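Local coordinates for insecticidal Delta-Endotoxin Cry8Ea1 (PDB 3EB7), which kills the larvae of an underground beetle pest, probably by binding receptors of the midgut and opening pores in its cell membranes, at residues D180-W185 and D217-F222; S463-G468 and V577-R582; I476-N479 and S483-V486; S530-G535 and Y541-F546. All coordinates share one frame; numbering follows the deposited sequence.

Interaction 1 (D180-W185 and D217-F222)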
loop_
_atom_site.group_PDB
_atom_site.type_symbol
_atom_site.label_atom_id
_atom_site.label_comp_id
_atom_site.label_asym_id
_atom_site.label_seq_id
_atom_site.Cartn_x
_atom_site.Cartn_y
_atom_site.Cartn_z
ATOM N N ASP A 180 4.995 6.914 13.645
ATOM C CA ASP A 180 5.483 5.951 14.651
ATOM C C ASP A 180 4.339 5.256 15.374
ATOM O O ASP A 180 4.345 4.035 15.510
ATOM C CB ASP A 180 6.422 6.656 15.642
ATOM C CG ASP A 180 7.826 6.892 15.057
ATOM O OD1 ASP A 180 8.187 6.265 14.017
ATOM O OD2 ASP A 180 8.597 7.685 15.666
ATOM N N HIS A 181 3.328 6.030 15.764
ATOM C CA HIS A 181 2.149 5.478 16.425
ATOM C C HIS A 181 1.437 4.419 15.532
ATOM O O HIS A 181 1.148 3.315 15.974
ATOM C CB HIS A 181 1.212 6.624 16.863
ATOM C CG HIS A 181 -0.069 6.147 17.483
ATOM N ND1 HIS A 181 -0.221 5.967 18.845
ATOM C CD2 HIS A 181 -1.244 5.778 16.922
ATOM C CE1 HIS A 181 -1.442 5.543 19.097
ATOM N NE2 HIS A 181 -2.089 5.418 17.950
ATOM N N CYS A 182 1.205 4.758 14.270
ATOM C CA CYS A 182 0.645 3.844 13.264
ATOM C C CYS A 182 1.403 2.519 13.107
ATOM O O CYS A 182 0.820 1.438 13.223
ATOM C CB CYS A 182 0.616 4.530 11.897
ATOM S SG CYS A 182 -0.643 5.831 11.755
ATOM N N VAL A 183 2.692 2.608 12.807
ATOM C CA VAL A 183 3.507 1.413 12.592
ATOM C C VAL A 183 3.504 0.558 13.863
ATOM O O VAL A 183 3.201 -0.630 13.810
ATOM C CB VAL A 183 4.947 1.790 12.105
ATOM C CG1 VAL A 183 5.875 0.542 12.056
ATOM C CG2 VAL A 183 4.857 2.514 10.732
ATOM N N GLN A 184 3.771 1.188 14.999
ATOM C CA GLN A 184 3.803 0.487 16.284
ATOM C C GLN A 184 2.539 -0.306 16.627
ATOM O O GLN A 184 2.614 -1.509 16.897
ATOM C CB GLN A 184 4.161 1.450 17.451
ATOM C CG GLN A 184 4.018 0.760 18.817
ATOM C CD GLN A 184 4.068 1.716 20.017
ATOM O OE1 GLN A 184 4.574 2.839 19.937
ATOM N NE2 GLN A 184 3.528 1.249 21.146
ATOM N N TRP A 185 1.385 0.374 16.624
ATOM C CA TRP A 185 0.096 -0.255 16.916
ATOM C C TRP A 185 -0.392 -1.158 15.817
ATOM O O TRP A 185 -1.072 -2.131 16.106
ATOM C CB TRP A 185 -0.936 0.785 17.328
ATOM C CG TRP A 185 -0.507 1.371 18.662
ATOM C CD1 TRP A 185 0.095 2.578 18.859
ATOM C CD2 TRP A 185 -0.566 0.738 19.948
ATOM N NE1 TRP A 185 0.372 2.766 20.195
ATOM C CE2 TRP A 185 -0.009 1.651 20.891
ATOM C CE3 TRP A 185 -1.036 -0.504 20.407
ATOM C CZ2 TRP A 185 0.075 1.371 22.281
ATOM C CZ3 TRP A 185 -0.941 -0.796 21.824
ATOM C CH2 TRP A 185 -0.394 0.147 22.723
ATOM N N ASP A 217 -1.001 2.461 4.289
ATOM C CA ASP A 217 -0.973 3.126 2.958
ATOM C C ASP A 217 -1.115 4.643 3.061
ATOM O O ASP A 217 -0.399 5.373 2.370
ATOM C CB ASP A 217 -2.038 2.549 1.982
ATOM C CG ASP A 217 -1.664 1.123 1.443
ATOM O OD1 ASP A 217 -0.496 0.663 1.733
ATOM O OD2 ASP A 217 -2.520 0.471 0.747
ATOM N N ILE A 218 -2.014 5.146 3.913
ATOM C CA ILE A 218 -2.121 6.617 4.019
ATOM C C ILE A 218 -0.918 7.237 4.779
ATOM O O ILE A 218 -0.437 8.304 4.447
ATOM C CB ILE A 218 -3.494 7.130 4.606
ATOM C CG1 ILE A 218 -3.671 8.621 4.303
ATOM C CG2 ILE A 218 -3.601 6.875 6.112
ATOM C CD1 ILE A 218 -3.600 8.960 2.823
ATOM N N MET A 219 -0.447 6.537 5.795
ATOM C CA MET A 219 0.696 6.969 6.574
ATOM C C MET A 219 1.938 7.093 5.674
ATOM O O MET A 219 2.718 8.024 5.817
ATOM C CB MET A 219 0.880 5.991 7.754
ATOM C CG MET A 219 2.110 6.230 8.619
ATOM S SD MET A 219 3.533 5.260 8.037
ATOM C CE MET A 219 2.849 3.651 7.755
ATOM N N THR A 220 2.099 6.167 4.725
ATOM C CA THR A 220 3.225 6.174 3.776
ATOM C C THR A 220 3.320 7.524 3.042
ATOM O O THR A 220 4.419 7.970 2.683
ATOM C CB THR A 220 3.120 4.987 2.739
ATOM O OG1 THR A 220 3.025 3.757 3.437
ATOM C CG2 THR A 220 4.342 4.905 1.838
ATOM N N LEU A 221 2.180 8.187 2.843
ATOM C CA LEU A 221 2.153 9.425 2.062
ATOM C C LEU A 221 2.475 10.677 2.905
ATOM O O LEU A 221 2.732 11.761 2.346
ATOM C CB LEU A 221 0.806 9.566 1.337
ATOM C CG LEU A 221 0.347 8.369 0.476
ATOM C CD1 LEU A 221 -1.040 8.610 -0.046
ATOM C CD2 LEU A 221 1.291 8.191 -0.715
ATOM N N PHE A 222 2.470 10.517 4.243
ATOM C CA PHE A 222 2.675 11.648 5.178
ATOM C C PHE A 222 3.893 12.537 4.866
ATOM O O PHE A 222 3.797 13.759 4.996
ATOM C CB PHE A 222 2.742 11.178 6.644
ATOM C CG PHE A 222 1.409 10.725 7.219
ATOM C CD1 PHE A 222 1.364 10.114 8.476
ATOM C CD2 PHE A 222 0.198 10.921 6.513
ATOM C CE1 PHE A 222 0.179 9.698 9.027
ATOM C CE2 PHE A 222 -1.011 10.515 7.076
ATOM C CZ PHE A 222 -1.017 9.886 8.323
#
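M219 reaches across from helix 198-220 to C182 and V183, meeting C182 with its middle and V183 with its end. Its CG rests against C182, 4.0 Å from CB, and lies nearly as close to the sulfur. Farther out, the methyl CE of M219 comes within 3.8 Å of V183 CG2, the two side chains crossing at about a right angle, while the thioether SD passes the same V183 methyl. The torsions of M219 explain this double reach: CG stands anti to the backbone N (chi1 175°), then the chain bends at chi2 and again at chi3, which folds the methyl over toward V183. In V183 it is CG2, the branch anti to the carbonyl carbon, that receives it. No hydrogen bond crosses; the contact is apolar, buried, and made between helices 161-191 and 198-220, the last two long helices of the N-terminal helical bundle that in three-domain Cry toxins is held to form the membrane pore. F222, three residues on from M219, sets its ring beneath the M219 backbone, with CA of M219 3.6 Å above the ring centre. That ring also packs on I175, Y178 and S179 of helix 161-191 and on helix 133-153. Behind M219, I218 and L221 turn to helix 2-20. At the margins the polar ends are held, D217 by a salt bridge to R240 and D180 by hydrogen bonds to Y470 OH and the backbone N of Y541.

Interaction 2 (S463-G468 and V577-R582)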
loop_
_atom_site.group_PDB
_atom_site.type_symbol
_atom_site.label_atom_id
_atom_site.label_comp_id
_atom_site.label_asym_id
_atom_site.label_seq_id
_atom_site.Cartn_x
_atom_site.Cartn_y
_atom_site.Cartn_z
ATOM N N SER A 463 15.602 -8.269 2.464
ATOM C CA SER A 463 15.894 -9.199 3.552
ATOM C C SER A 463 14.659 -9.399 4.400
ATOM O O SER A 463 13.703 -8.617 4.308
ATOM C CB SER A 463 17.068 -8.678 4.382
ATOM O OG SER A 463 18.208 -8.520 3.520
ATOM N N ALA A 464 14.651 -10.457 5.201
ATOM C CA ALA A 464 13.477 -10.773 5.982
ATOM C C ALA A 464 13.404 -9.831 7.200
ATOM O O ALA A 464 13.957 -10.118 8.262
ATOM C CB ALA A 464 13.475 -12.244 6.390
ATOM N N ASN A 465 12.765 -8.683 6.994
ATOM C CA ASN A 465 12.483 -7.683 8.013
ATOM C C ASN A 465 11.211 -6.942 7.537
ATOM O O ASN A 465 10.826 -7.080 6.370
ATOM C CB ASN A 465 13.688 -6.723 8.169
ATOM C CG ASN A 465 13.944 -5.870 6.919
ATOM O OD1 ASN A 465 13.057 -5.159 6.437
ATOM N ND2 ASN A 465 15.164 -5.940 6.392
ATOM N N GLU A 466 10.565 -6.167 8.411
ATOM C CA GLU A 466 9.379 -5.378 8.031
ATOM C C GLU A 466 9.614 -3.868 8.148
ATOM O O GLU A 466 8.728 -3.114 8.567
ATOM C CB GLU A 466 8.154 -5.791 8.861
ATOM C CG GLU A 466 7.827 -7.304 8.830
ATOM C CD GLU A 466 7.442 -7.777 7.442
ATOM O OE1 GLU A 466 7.041 -6.924 6.611
ATOM O OE2 GLU A 466 7.530 -8.996 7.166
ATOM N N VAL A 467 10.819 -3.437 7.785
ATOM C CA VAL A 467 11.174 -2.028 7.753
ATOM C C VAL A 467 10.275 -1.258 6.764
ATOM O O VAL A 467 10.011 -0.066 6.943
ATOM C CB VAL A 467 12.704 -1.832 7.456
ATOM C CG1 VAL A 467 13.044 -0.352 7.112
ATOM C CG2 VAL A 467 13.547 -2.314 8.659
ATOM N N GLY A 468 9.774 -1.970 5.760
ATOM C CA GLY A 468 8.895 -1.406 4.758
ATOM C C GLY A 468 7.517 -1.026 5.259
ATOM O O GLY A 468 6.777 -0.384 4.538
ATOM N N VAL A 577 24.691 -2.004 8.770
ATOM C CA VAL A 577 23.620 -2.177 7.789
ATOM C C VAL A 577 23.273 -0.832 7.142
ATOM O O VAL A 577 23.226 0.204 7.808
ATOM C CB VAL A 577 22.358 -2.882 8.451
ATOM C CG1 VAL A 577 21.566 -1.914 9.387
ATOM C CG2 VAL A 577 21.416 -3.571 7.398
ATOM N N VAL A 578 23.109 -0.853 5.825
ATOM C CA VAL A 578 22.490 0.221 5.056
ATOM C C VAL A 578 21.187 -0.312 4.404
ATOM O O VAL A 578 21.230 -1.281 3.622
ATOM C CB VAL A 578 23.453 0.709 3.948
ATOM C CG1 VAL A 578 22.881 1.896 3.154
ATOM C CG2 VAL A 578 24.812 1.066 4.530
ATOM N N TYR A 579 20.050 0.306 4.728
ATOM C CA TYR A 579 18.794 0.075 3.997
ATOM C C TYR A 579 18.594 1.156 2.966
ATOM O O TYR A 579 18.690 2.343 3.294
ATOM C CB TYR A 579 17.594 0.148 4.919
ATOM C CG TYR A 579 17.618 -0.807 6.049
ATOM C CD1 TYR A 579 18.152 -0.422 7.251
ATOM C CD2 TYR A 579 17.127 -2.115 5.913
ATOM C CE1 TYR A 579 18.192 -1.259 8.305
ATOM C CE2 TYR A 579 17.185 -3.001 6.990
ATOM C CZ TYR A 579 17.710 -2.547 8.193
ATOM O OH TYR A 579 17.774 -3.337 9.345
ATOM N N ILE A 580 18.327 0.770 1.728
ATOM C CA ILE A 580 17.978 1.744 0.679
ATOM C C ILE A 580 16.491 1.634 0.292
ATOM O O ILE A 580 16.015 0.573 -0.076
ATOM C CB ILE A 580 18.902 1.632 -0.547
ATOM C CG1 ILE A 580 20.360 1.836 -0.104
ATOM C CG2 ILE A 580 18.492 2.675 -1.618
ATOM C CD1 ILE A 580 21.320 1.793 -1.274
ATOM N N ASP A 581 15.765 2.727 0.446
ATOM C CA ASP A 581 14.314 2.749 0.236
ATOM C C ASP A 581 13.984 3.094 -1.203
ATOM O O ASP A 581 13.458 2.263 -1.934
ATOM C CB ASP A 581 13.620 3.728 1.200
ATOM C CG ASP A 581 12.153 4.070 0.786
ATOM O OD1 ASP A 581 11.717 5.195 1.073
ATOM O OD2 ASP A 581 11.414 3.235 0.187
ATOM N N ARG A 582 14.298 4.312 -1.608
ATOM C CA ARG A 582 13.899 4.777 -2.914
ATOM C C ARG A 582 14.852 5.828 -3.447
ATOM O O ARG A 582 15.575 6.474 -2.687
ATOM C CB ARG A 582 12.486 5.361 -2.839
ATOM C CG ARG A 582 12.317 6.548 -1.870
ATOM C CD ARG A 582 10.898 7.074 -2.012
ATOM N NE ARG A 582 10.476 8.058 -1.008
ATOM C CZ ARG A 582 9.586 7.816 -0.044
ATOM N NH1 ARG A 582 9.226 8.772 0.812
ATOM N NH2 ARG A 582 9.064 6.607 0.083
#
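The Y579 ring lies between V467 CG2 on one face and V577 CG2 on the other, with N465 at its edge. N465 ND2 lies near the ring plane, 3.6 Å from Y579 CE2, and the amide stands almost upright to the ring, their planes 82° apart. V467 CG2 is 4.1 Å from the same Y579 CE2 and hardly farther from CZ. V577, just ahead of the strand, sets CG2 3.9 Å above the Y579 plane, offset toward the rim. No hydrogen bond joins the two segments. What steadies N465 is an Asx turn: its OD1 accepts from V467 N at 3.1 Å with an N-H...O angle of 162°, which binds both ring-touching residues into one small unit. With CG of N465 between the backbone N and the carbonyl carbon (chi1 66°), the amide folds back over its own chain to take that bond. Three buried residues carry the contact, and W536 packs against all of them. The 463-468 loop is thereby laid across strand 578-588, which pairs with 476-478 and 498-507 in a sheet of the C-terminal domain; S477 of the first also touches N465 and Y579, and R187 of helix 161-191 hydrogen-bonds to E466 O.

Interaction 3 (I476-N479 and S483-V486)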
loop_
_atom_site.group_PDB
_atom_site.type_symbol
_atom_site.label_atom_id
_atom_site.label_comp_id
_atom_site.label_asym_id
_atom_site.label_seq_id
_atom_site.Cartn_x
_atom_site.Cartn_y
_atom_site.Cartn_z
ATOM N N ILE A 476 15.915 -2.401 0.079
ATOM C CA ILE A 476 17.019 -3.345 -0.143
ATOM C C ILE A 476 18.064 -3.080 0.958
ATOM O O ILE A 476 18.359 -1.937 1.241
ATOM C CB ILE A 476 17.627 -3.269 -1.613
ATOM C CG1 ILE A 476 16.570 -3.545 -2.705
ATOM C CG2 ILE A 476 18.801 -4.235 -1.819
ATOM C CD1 ILE A 476 15.767 -4.749 -2.473
ATOM N N SER A 477 18.596 -4.137 1.571
ATOM C CA SER A 477 19.537 -4.043 2.718
ATOM C C SER A 477 20.969 -4.440 2.353
ATOM O O SER A 477 21.165 -5.342 1.556
ATOM C CB SER A 477 19.083 -4.962 3.868
ATOM O OG SER A 477 17.709 -4.741 4.169
ATOM N N PHE A 478 21.966 -3.789 2.956
ATOM C CA PHE A 478 23.364 -4.228 2.825
ATOM C C PHE A 478 24.006 -4.353 4.193
ATOM O O PHE A 478 23.933 -3.431 4.988
ATOM C CB PHE A 478 24.165 -3.281 1.941
ATOM C CG PHE A 478 23.540 -3.055 0.598
ATOM C CD1 PHE A 478 22.591 -2.046 0.411
ATOM C CD2 PHE A 478 23.871 -3.864 -0.482
ATOM C CE1 PHE A 478 21.969 -1.868 -0.830
ATOM C CE2 PHE A 478 23.263 -3.673 -1.740
ATOM C CZ PHE A 478 22.314 -2.684 -1.912
ATOM N N ASN A 479 24.571 -5.528 4.474
ATOM C CA ASN A 479 25.419 -5.738 5.642
ATOM C C ASN A 479 26.893 -5.534 5.277
ATOM O O ASN A 479 27.751 -5.526 6.140
ATOM C CB ASN A 479 25.221 -7.138 6.233
ATOM C CG ASN A 479 23.882 -7.299 6.928
ATOM O OD1 ASN A 479 23.135 -8.242 6.639
ATOM N ND2 ASN A 479 23.578 -6.401 7.859
ATOM N N SER A 483 25.541 -3.492 -4.459
ATOM C CA SER A 483 24.771 -2.622 -5.328
ATOM C C SER A 483 23.320 -3.071 -5.356
ATOM O O SER A 483 23.021 -4.246 -5.120
ATOM C CB SER A 483 25.322 -2.677 -6.739
ATOM O OG SER A 483 26.621 -2.131 -6.766
ATOM N N THR A 484 22.424 -2.131 -5.633
ATOM C CA THR A 484 21.077 -2.494 -5.998
ATOM C C THR A 484 21.183 -3.181 -7.341
ATOM O O THR A 484 22.250 -3.198 -7.943
ATOM C CB THR A 484 20.160 -1.265 -6.188
ATOM O OG1 THR A 484 20.673 -0.451 -7.251
ATOM C CG2 THR A 484 20.021 -0.460 -4.888
ATOM N N GLY A 485 20.077 -3.759 -7.813
ATOM C CA GLY A 485 20.012 -4.218 -9.199
ATOM C C GLY A 485 20.045 -3.058 -10.194
ATOM O O GLY A 485 19.977 -1.859 -9.824
ATOM N N VAL A 486 20.178 -3.423 -11.464
ATOM C CA VAL A 486 19.904 -2.512 -12.534
ATOM C C VAL A 486 18.395 -2.192 -12.541
ATOM O O VAL A 486 17.563 -3.095 -12.712
ATOM C CB VAL A 486 20.296 -3.151 -13.854
ATOM C CG1 VAL A 486 20.122 -2.156 -14.970
ATOM C CG2 VAL A 486 21.756 -3.646 -13.774
#
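F478 meets the backbone of S483 and T484 with the outer edge of its ring, and that meeting of aromatic C-H groups with peptide atoms is the main part of the contact. CE2 and CZ line up along one peptide: S483 O lies in the ring plane, 3.4 Å from F478 CE2, and T484 N is 3.8 Å from F478 CZ. S483 N, of the peptide before, is 3.6 Å from F478 CE2. CG of F478 is anti to the carbonyl carbon (chi1 -54°), a setting that carries the ring across toward 483-486.

Apolar contact between side chains is slight: F478 CZ and T484 CG2 are 4.4 Å apart.

Hydrogen bonds hold each side separately and none crosses between them. I476 and F478 pair through their backbones with I580 and V578, fixing strand 476-478 against strand 578-588. T484 OG1 donates to G485 O at 3.0 Å and is also hydrogen-bonded to I564 N of strand 559-567, beside a backbone pairing of T484 with I564. S483 OG is hydrogen-bonded to S565 OG. Strands 476-478 and 482-491 therefore belong to two different sheets, facing across the interior of the C-terminal beta-sandwich, with F478 spanning between them.

An edge-on ring against a carbonyl puts weakly positive C-H groups toward a partly negative oxygen, probably a mildly favourable electrostatic fit, while V566 and I580 supply the apolar surroundings of the ring.

Interaction 4 (S530-G535 and Y541-F546)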
loop_
_atom_site.group_PDB
_atom_site.type_symbol
_atom_site.label_atom_id
_atom_site.label_comp_id
_atom_site.label_asym_id
_atom_site.label_seq_id
_atom_site.Cartn_x
_atom_site.Cartn_y
_atom_site.Cartn_z
ATOM N N SER A 530 22.393 7.102 10.437
ATOM C CA SER A 530 21.128 7.769 10.728
ATOM C C SER A 530 20.439 7.049 11.868
ATOM O O SER A 530 19.366 7.464 12.317
ATOM C CB SER A 530 20.227 7.726 9.489
ATOM O OG SER A 530 19.827 6.387 9.296
ATOM N N ALA A 531 21.042 5.946 12.313
ATOM C CA ALA A 531 20.386 5.090 13.286
ATOM C C ALA A 531 21.416 4.444 14.173
ATOM O O ALA A 531 22.542 4.254 13.744
ATOM C CB ALA A 531 19.550 4.028 12.581
ATOM N N PRO A 532 21.027 4.081 15.414
ATOM C CA PRO A 532 21.988 3.276 16.196
ATOM C C PRO A 532 22.035 1.828 15.684
ATOM O O PRO A 532 21.246 1.449 14.805
ATOM C CB PRO A 532 21.439 3.357 17.632
ATOM C CG PRO A 532 19.947 3.568 17.451
ATOM C CD PRO A 532 19.775 4.357 16.175
ATOM N N ASN A 533 22.974 1.052 16.211
ATOM C CA ASN A 533 23.057 -0.377 15.935
ATOM C C ASN A 533 21.988 -1.099 16.753
ATOM O O ASN A 533 22.226 -1.455 17.906
ATOM C CB ASN A 533 24.441 -0.874 16.361
ATOM C CG ASN A 533 24.956 -2.023 15.515
ATOM O OD1 ASN A 533 26.018 -1.909 14.907
ATOM N ND2 ASN A 533 24.218 -3.118 15.468
ATOM N N VAL A 534 20.794 -1.258 16.180
ATOM C CA VAL A 534 19.680 -1.925 16.867
ATOM C C VAL A 534 19.021 -2.831 15.850
ATOM O O VAL A 534 19.275 -2.689 14.650
ATOM C CB VAL A 534 18.629 -0.922 17.454
ATOM C CG1 VAL A 534 19.089 -0.365 18.774
ATOM C CG2 VAL A 534 18.309 0.234 16.458
ATOM N N GLY A 535 18.229 -3.790 16.324
ATOM C CA GLY A 535 17.386 -4.586 15.423
ATOM C C GLY A 535 16.421 -3.683 14.653
ATOM O O GLY A 535 15.988 -2.623 15.155
ATOM N N TYR A 541 10.617 6.525 12.411
ATOM C CA TYR A 541 10.548 7.502 11.327
ATOM C C TYR A 541 11.828 8.355 11.183
ATOM O O TYR A 541 12.366 8.454 10.093
ATOM C CB TYR A 541 9.322 8.420 11.454
ATOM C CG TYR A 541 9.244 9.333 10.266
ATOM C CD1 TYR A 541 8.692 8.885 9.056
ATOM C CD2 TYR A 541 9.820 10.614 10.305
ATOM C CE1 TYR A 541 8.676 9.712 7.911
ATOM C CE2 TYR A 541 9.818 11.453 9.176
ATOM C CZ TYR A 541 9.234 10.988 7.986
ATOM O OH TYR A 541 9.192 11.809 6.884
ATOM N N GLU A 542 12.296 8.951 12.290
ATOM C CA GLU A 542 13.502 9.819 12.320
ATOM C C GLU A 542 14.833 9.177 11.827
ATOM O O GLU A 542 15.765 9.894 11.454
ATOM C CB GLU A 542 13.716 10.371 13.725
ATOM C CG GLU A 542 13.999 9.271 14.745
ATOM C CD GLU A 542 14.451 9.818 16.112
ATOM O OE1 GLU A 542 15.367 9.188 16.722
ATOM O OE2 GLU A 542 13.901 10.881 16.559
ATOM N N ASN A 543 14.904 7.844 11.840
ATOM C CA ASN A 543 16.036 7.110 11.311
ATOM C C ASN A 543 16.076 7.056 9.781
ATOM O O ASN A 543 17.013 6.511 9.212
ATOM C CB ASN A 543 16.058 5.678 11.875
ATOM C CG ASN A 543 16.120 5.644 13.413
ATOM O OD1 ASN A 543 16.976 6.286 14.034
ATOM N ND2 ASN A 543 15.230 4.874 14.017
ATOM N N PHE A 544 15.091 7.632 9.100
ATOM C CA PHE A 544 15.185 7.749 7.627
ATOM C C PHE A 544 15.676 9.095 7.182
ATOM O O PHE A 544 15.205 10.108 7.688
ATOM C CB PHE A 544 13.848 7.397 6.995
ATOM C CG PHE A 544 13.481 5.981 7.241
ATOM C CD1 PHE A 544 12.670 5.649 8.311
ATOM C CD2 PHE A 544 14.025 4.969 6.440
ATOM C CE1 PHE A 544 12.371 4.324 8.561
ATOM C CE2 PHE A 544 13.736 3.651 6.681
ATOM C CZ PHE A 544 12.911 3.313 7.732
ATOM N N LYS A 545 16.657 9.115 6.273
ATOM C CA LYS A 545 17.261 10.378 5.836
ATOM C C LYS A 545 17.523 10.347 4.343
ATOM O O LYS A 545 17.431 9.299 3.718
ATOM C CB LYS A 545 18.574 10.663 6.595
ATOM C CG LYS A 545 18.426 10.686 8.142
ATOM C CD LYS A 545 19.124 11.874 8.808
ATOM C CE LYS A 545 18.583 12.124 10.224
ATOM N NZ LYS A 545 18.728 10.909 11.163
ATOM N N PHE A 546 17.885 11.499 3.792
ATOM C CA PHE A 546 18.202 11.630 2.380
ATOM C C PHE A 546 19.703 11.725 2.126
ATOM O O PHE A 546 20.411 12.450 2.805
ATOM C CB PHE A 546 17.502 12.854 1.772
ATOM C CG PHE A 546 16.079 12.600 1.381
ATOM C CD1 PHE A 546 15.770 11.630 0.417
ATOM C CD2 PHE A 546 15.043 13.336 1.960
ATOM C CE1 PHE A 546 14.446 11.370 0.042
ATOM C CE2 PHE A 546 13.702 13.085 1.595
ATOM C CZ PHE A 546 13.411 12.098 0.629
#
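S530 is gripped on the tight side of this contact, where its hydroxyl donates to N543 O at 2.8 Å. The donor reaches that carbonyl at a C=O...O angle of 140°, tilted 27° from its plane. OG of S530 lies between the backbone N and the carbonyl carbon (chi1 69°), and it also bonds to S507 N, so this one oxygen ties the loop both to the 541-543 turn and to strand 498-507. S530 O lies 3.5 Å from N543 CA in a C-H...O contact. A531 adds its methyl CB, 3.9 Å from N543 CB, and touches C506 on strand 498-507. Here the chain crosses from strand 520-527 of one sheet of the C-terminal beta-sandwich to strand 545-548 of the other, by way of a loop and a short 3-10 turn. On the solvent side the fit is looser. K545 lays its CG alongside S530 CB at 3.7 Å, then bends at chi2 and chi4 to bring NZ back over the turn. There NZ bonds to E542 O at 3.1 Å, in the carbonyl plane, and passes S530 O at a longer distance. CD of exposed P532 comes near the end of the N543 side chain.

Overall arrangement
Interaction 1 lies deepest, about 11 Å from the chain centre to its own centre, and joins two helices of the N-terminal bundle by apolar side chains alone. The other three belong to the C-terminal beta domain. Interactions 2 and 3 are also buried and share the paired strands 578-588 and 476-478; each turns on an aromatic ring, one met on a face and an edge, the other edge-on by backbone. Interaction 4 is partly exposed, and it alone has a hydrogen bond between its segments. It touches interactions 1 and 2 but not interaction 3: F544 packs on V467 of interaction 2, and the start of 541-546 meets helix 161-191 of interaction 1, joining the domains.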